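Local coordinates for uncharacterized protein (Cytophaga hutchinsonii, PDB 3OMT), which is uncharacterised but, as a putative Xre-family antitoxin with a helix-turn-helix domain, probably binds DNA and counteracts a partner toxin, at residues T23-W26 and L27-L31; K35-V38 and S39-T43. One frame throughout, in Å; residues are numbered along the deposited sequence.

Interaction 1: T23-W26 and L27-L31; sequences TNLW and LTETL
Two donors of one residue grip Trp26 O: Thr30 OG1 at 2.7 Å and Thr30 N at 2.9 Å. They arrive from opposite faces of the carbonyl plane, the amide tilted modestly out of it and the hydroxyl standing well above it. With chi1 at -63°, the Thr30 hydroxyl lies beside its own backbone N and can fold back onto the preceding turn. The same group roofs the indole of Trp26: OG1 lies 3.4 Å above the ring plane, while Thr30 CB sits 4.2 Å from the centroid of the six-membered ring, almost exactly on its normal, a CH-pi contact over the face. A beta-branched threonine suits this place: OG1 reaches Trp26 O and lies over the ring, while CG2 comes 4.2 Å from Trp26 CH2. Trp26 CZ3 also reaches Leu27 CD1, an apolar touch, and the ring makes a cation-pi contact with Lys22. These residues belong to helix 24-30 of the helix-turn-helix domain, the first of the two helices that would form the DNA-binding motif, the second being helix 35-42. Its first turn is closed by Thr23 at the N-cap, whose OG1 accepts from Trp26 N at 3.0 Å in a bond of 163°. Thr23 O meanwhile takes the amide of Leu27. Threonine is again used as a second donor at Asn24 O, which receives Thr28 N and, at 2.8 Å, Thr28 OG1 from above the carbonyl plane; the bond satisfies the hydroxyl of Thr28, whose side chain packs on Val38 of helix 35-42. On another side of the helix, Glu29 N makes a nearly straight bond to Leu25 O, and the Glu29 side chain passes Leu25, whose CD1 comes 3.8 Å from Glu29 OE2.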
loop_
_atom_site.group_PDB
_atom_site.type_symbol
_atom_site.label_atom_id
_atom_site.label_comp_id
_atom_site.label_asym_id
_atom_site.label_seq_id
_atom_site.Cartn_x
_atom_site.Cartn_y
_atom_site.Cartn_z
ATOM N N THR A 23 -20.765 2.762 -2.342
ATOM C CA THR A 23 -20.690 2.372 -3.744
ATOM C C THR A 23 -19.431 2.974 -4.348
ATOM O O THR A 23 -18.826 3.912 -3.781
ATOM C CB THR A 23 -21.922 2.922 -4.492
ATOM O OG1 THR A 23 -21.899 4.360 -4.395
ATOM C CG2 THR A 23 -23.250 2.382 -3.862
ATOM N N ASN A 24 -19.094 2.513 -5.544
ATOM C CA ASN A 24 -18.016 3.122 -6.317
ATOM C C ASN A 24 -18.301 4.595 -6.581
ATOM O O ASN A 24 -17.416 5.423 -6.497
ATOM C CB ASN A 24 -17.796 2.416 -7.657
ATOM C CG ASN A 24 -17.213 1.030 -7.526
ATOM O OD1 ASN A 24 -17.029 0.502 -6.426
ATOM N ND2 ASN A 24 -16.892 0.417 -8.685
ATOM N N LEU A 25 -19.540 4.909 -6.906
ATOM C CA LEU A 25 -19.957 6.331 -7.111
ATOM C C LEU A 25 -19.691 7.174 -5.878
ATOM O O LEU A 25 -19.097 8.239 -5.949
ATOM C CB LEU A 25 -21.454 6.406 -7.461
ATOM C CG LEU A 25 -22.054 7.825 -7.572
ATOM C CD1 LEU A 25 -21.390 8.575 -8.709
ATOM C CD2 LEU A 25 -23.606 7.761 -7.770
ATOM N N TRP A 26 -20.067 6.664 -4.715
ATOM C CA TRP A 26 -19.793 7.408 -3.481
ATOM C C TRP A 26 -18.307 7.731 -3.329
ATOM O O TRP A 26 -17.916 8.850 -2.975
ATOM C CB TRP A 26 -20.271 6.600 -2.278
ATOM C CG TRP A 26 -20.120 7.285 -0.978
ATOM C CD1 TRP A 26 -21.040 8.086 -0.347
ATOM C CD2 TRP A 26 -18.965 7.257 -0.129
ATOM N NE1 TRP A 26 -20.527 8.554 0.853
ATOM C CE2 TRP A 26 -19.254 8.080 1.010
ATOM C CE3 TRP A 26 -17.749 6.615 -0.200
ATOM C CZ2 TRP A 26 -18.348 8.271 2.049
ATOM C CZ3 TRP A 26 -16.829 6.792 0.884
ATOM C CH2 TRP A 26 -17.148 7.618 1.972
ATOM N N LEU A 27 -17.460 6.744 -3.567
ATOM C CA LEU A 27 -16.011 6.952 -3.364
ATOM C C LEU A 27 -15.470 7.908 -4.401
ATOM O O LEU A 27 -14.658 8.803 -4.105
ATOM C CB LEU A 27 -15.279 5.623 -3.403
ATOM C CG LEU A 27 -13.782 5.680 -3.053
ATOM C CD1 LEU A 27 -13.667 6.116 -1.589
ATOM C CD2 LEU A 27 -13.165 4.310 -3.302
ATOM N N THR A 28 -15.978 7.768 -5.615
ATOM C CA THR A 28 -15.570 8.603 -6.715
ATOM C C THR A 28 -15.880 10.081 -6.446
ATOM O O THR A 28 -15.030 10.938 -6.588
ATOM C CB THR A 28 -16.259 8.144 -8.031
ATOM O OG1 THR A 28 -15.906 6.789 -8.364
ATOM C CG2 THR A 28 -15.877 9.052 -9.222
ATOM N N GLU A 29 -17.102 10.359 -5.998
ATOM C CA GLU A 29 -17.494 11.716 -5.655
ATOM C C GLU A 29 -16.734 12.209 -4.426
ATOM O O GLU A 29 -16.242 13.337 -4.391
ATOM C CB GLU A 29 -19.005 11.770 -5.457
ATOM C CG GLU A 29 -19.751 11.542 -6.710
ATOM C CD GLU A 29 -21.243 11.888 -6.565
ATOM O OE1 GLU A 29 -21.760 11.861 -5.425
ATOM O OE2 GLU A 29 -21.888 12.165 -7.597
ATOM N N THR A 30 -16.653 11.385 -3.387
ATOM C CA THR A 30 -16.068 11.802 -2.118
ATOM C C THR A 30 -14.616 12.233 -2.298
ATOM O O THR A 30 -14.166 13.231 -1.712
ATOM C CB THR A 30 -16.198 10.674 -1.060
ATOM O OG1 THR A 30 -17.599 10.462 -0.832
ATOM C CG2 THR A 30 -15.529 11.050 0.260
ATOM N N LEU A 31 -13.881 11.477 -3.097
ATOM C CA LEU A 31 -12.461 11.764 -3.331
ATOM C C LEU A 31 -12.213 12.679 -4.523
ATOM O O LEU A 31 -11.064 12.937 -4.846
ATOM C CB LEU A 31 -11.635 10.451 -3.497
ATOM C CG LEU A 31 -11.620 9.524 -2.294
ATOM C CD1 LEU A 31 -10.730 8.299 -2.593
ATOM C CD2 LEU A 31 -11.141 10.277 -1.051
#

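Interaction 2: K35-V38 and S39-T43; sequences KTTV and SKWCT
Trp41 packs back over the preceding turn of its helix, against Thr37 and Val38. Its CB lies 3.4 Å from Val38 O. With chi1 at -64°, CG sits beside the backbone N and the indole is led back along the helix, so that CG and CD1 lie under Thr37 O, which stands 3.3 Å above the ring plane toward its rim. NE1 also lies below that oxygen, at 3.6 Å from Thr37 O, and CD2 sits between it and Val38 CA. Thr37 O accepts the routine bond from Trp41 N as well. Farther out, CE2 and CZ2 run alongside Thr37 CG2, the closest approach being CZ2 at 3.6 Å. Toward the other end of the same face, Val38 CA sits above the ring near CE3, an off-centre CH-pi contact, and Val38 CG2 comes in obliquely at 3.7 Å from CZ3; CH2, at the tip, is 4.2 Å from Val38 CG2. A broad flat indole suits this place because it can span two adjacent residues of one turn, and the methyl groups of the beta-branched threonine and valine give it apolar surface. Within the all-helical domain, Trp41 reaches Leu13 of helix 13-20 and Thr52 and Ile56 of helix 50-60, while Val38 turns to Leu27 of helix 24-30.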
loop_
_atom_site.group_PDB
_atom_site.type_symbol
_atom_site.label_atom_id
_atom_site.label_comp_id
_atom_site.label_asym_id
_atom_site.label_seq_id
_atom_site.Cartn_x
_atom_site.Cartn_y
_atom_site.Cartn_z
ATOM N N LYS A 35 -14.352 8.439 -12.643
ATOM C CA LYS A 35 -15.065 7.180 -12.412
ATOM C C LYS A 35 -14.253 5.986 -12.838
ATOM O O LYS A 35 -14.252 4.944 -12.146
ATOM C CB LYS A 35 -16.435 7.136 -13.137
ATOM C CG LYS A 35 -16.394 7.199 -14.623
ATOM C CD LYS A 35 -17.820 7.277 -15.235
ATOM C CE LYS A 35 -17.750 7.805 -16.717
ATOM N NZ LYS A 35 -19.094 7.950 -17.409
ATOM N N THR A 36 -13.513 6.099 -13.940
ATOM C CA THR A 36 -12.791 4.912 -14.401
ATOM C C THR A 36 -11.612 4.551 -13.484
ATOM O O THR A 36 -11.259 3.365 -13.293
ATOM C CB THR A 36 -12.305 5.073 -15.834
ATOM O OG1 THR A 36 -13.401 5.416 -16.672
ATOM C CG2 THR A 36 -11.774 3.798 -16.302
ATOM N N THR A 37 -10.996 5.575 -12.924
ATOM C CA THR A 37 -9.898 5.398 -11.980
ATOM C C THR A 37 -10.353 4.526 -10.799
ATOM O O THR A 37 -9.695 3.535 -10.439
ATOM C CB THR A 37 -9.441 6.741 -11.470
ATOM O OG1 THR A 37 -8.922 7.504 -12.567
ATOM C CG2 THR A 37 -8.398 6.606 -10.347
ATOM N N VAL A 38 -11.490 4.888 -10.224
ATOM C CA VAL A 38 -12.036 4.150 -9.079
ATOM C C VAL A 38 -12.462 2.748 -9.469
ATOM O O VAL A 38 -12.208 1.774 -8.766
ATOM C CB VAL A 38 -13.170 4.944 -8.380
ATOM C CG1 VAL A 38 -13.887 4.089 -7.373
ATOM C CG2 VAL A 38 -12.600 6.228 -7.800
ATOM N N SER A 39 -13.080 2.622 -10.636
ATOM C CA SER A 39 -13.491 1.321 -11.109
ATOM C C SER A 39 -12.317 0.339 -11.232
ATOM O O SER A 39 -12.431 -0.837 -10.829
ATOM C CB SER A 39 -14.195 1.453 -12.466
ATOM O OG SER A 39 -14.662 0.179 -12.880
ATOM N N LYS A 40 -11.205 0.819 -11.776
ATOM C CA LYS A 40 -10.046 -0.021 -12.023
ATOM C C LYS A 40 -9.349 -0.372 -10.702
ATOM O O LYS A 40 -8.722 -1.426 -10.586
ATOM C CB LYS A 40 -9.104 0.685 -12.998
ATOM C CG LYS A 40 -9.717 0.633 -14.382
ATOM C CD LYS A 40 -8.785 1.059 -15.470
ATOM C CE LYS A 40 -9.484 0.990 -16.826
ATOM N NZ LYS A 40 -9.943 -0.386 -17.211
ATOM N N TRP A 41 -9.459 0.501 -9.702
ATOM C CA TRP A 41 -8.967 0.084 -8.386
ATOM C C TRP A 41 -9.774 -1.164 -7.934
ATOM O O TRP A 41 -9.225 -2.172 -7.453
ATOM C CB TRP A 41 -9.164 1.146 -7.314
ATOM C CG TRP A 41 -8.433 2.418 -7.485
ATOM C CD1 TRP A 41 -7.317 2.656 -8.244
ATOM C CD2 TRP A 41 -8.762 3.653 -6.854
ATOM N NE1 TRP A 41 -6.933 3.980 -8.113
ATOM C CE2 TRP A 41 -7.811 4.612 -7.284
ATOM C CE3 TRP A 41 -9.789 4.054 -5.974
ATOM C CZ2 TRP A 41 -7.851 5.950 -6.874
ATOM C CZ3 TRP A 41 -9.801 5.416 -5.554
ATOM C CH2 TRP A 41 -8.831 6.326 -6.011
ATOM N N CYS A 42 -11.092 -1.064 -8.018
ATOM C CA CYS A 42 -11.943 -2.097 -7.454
ATOM C C CYS A 42 -11.780 -3.447 -8.155
ATOM O O CYS A 42 -11.865 -4.509 -7.515
ATOM C CB CYS A 42 -13.414 -1.644 -7.486
ATOM S SG CYS A 42 -13.728 -0.363 -6.253
ATOM N N THR A 43 -11.476 -3.420 -9.444
ATOM C CA THR A 43 -11.218 -4.657 -10.173
ATOM C C THR A 43 -9.750 -5.122 -10.140
ATOM O O THR A 43 -9.380 -6.115 -10.808
ATOM C CB THR A 43 -11.705 -4.574 -11.620
ATOM O OG1 THR A 43 -11.091 -3.462 -12.256
ATOM C CG2 THR A 43 -13.208 -4.392 -11.682
#

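How the interactions relate
Interaction 1 comes first along the chain, on helix 24-30, and interaction 2 follows on helix 35-42; their centres are about 10 Å apart. The two helices touch directly: Thr28 OG1 packs 3.3 Å from Val38 CB, and Asn24 OD1 lies 3.4 Å from Cys42 SG. Interaction 1 is mostly at the surface, whereas interaction 2 is more deeply set. Both also pack on helices 13-20 and 50-60, sharing Leu13 and Ile56 as neighbours. Successive helices in this relation are consistent with the helix-turn-helix motif, in which helix 35-42 would probably serve as the recognition helix and helix 24-30 packs against it as the first helix of the motif.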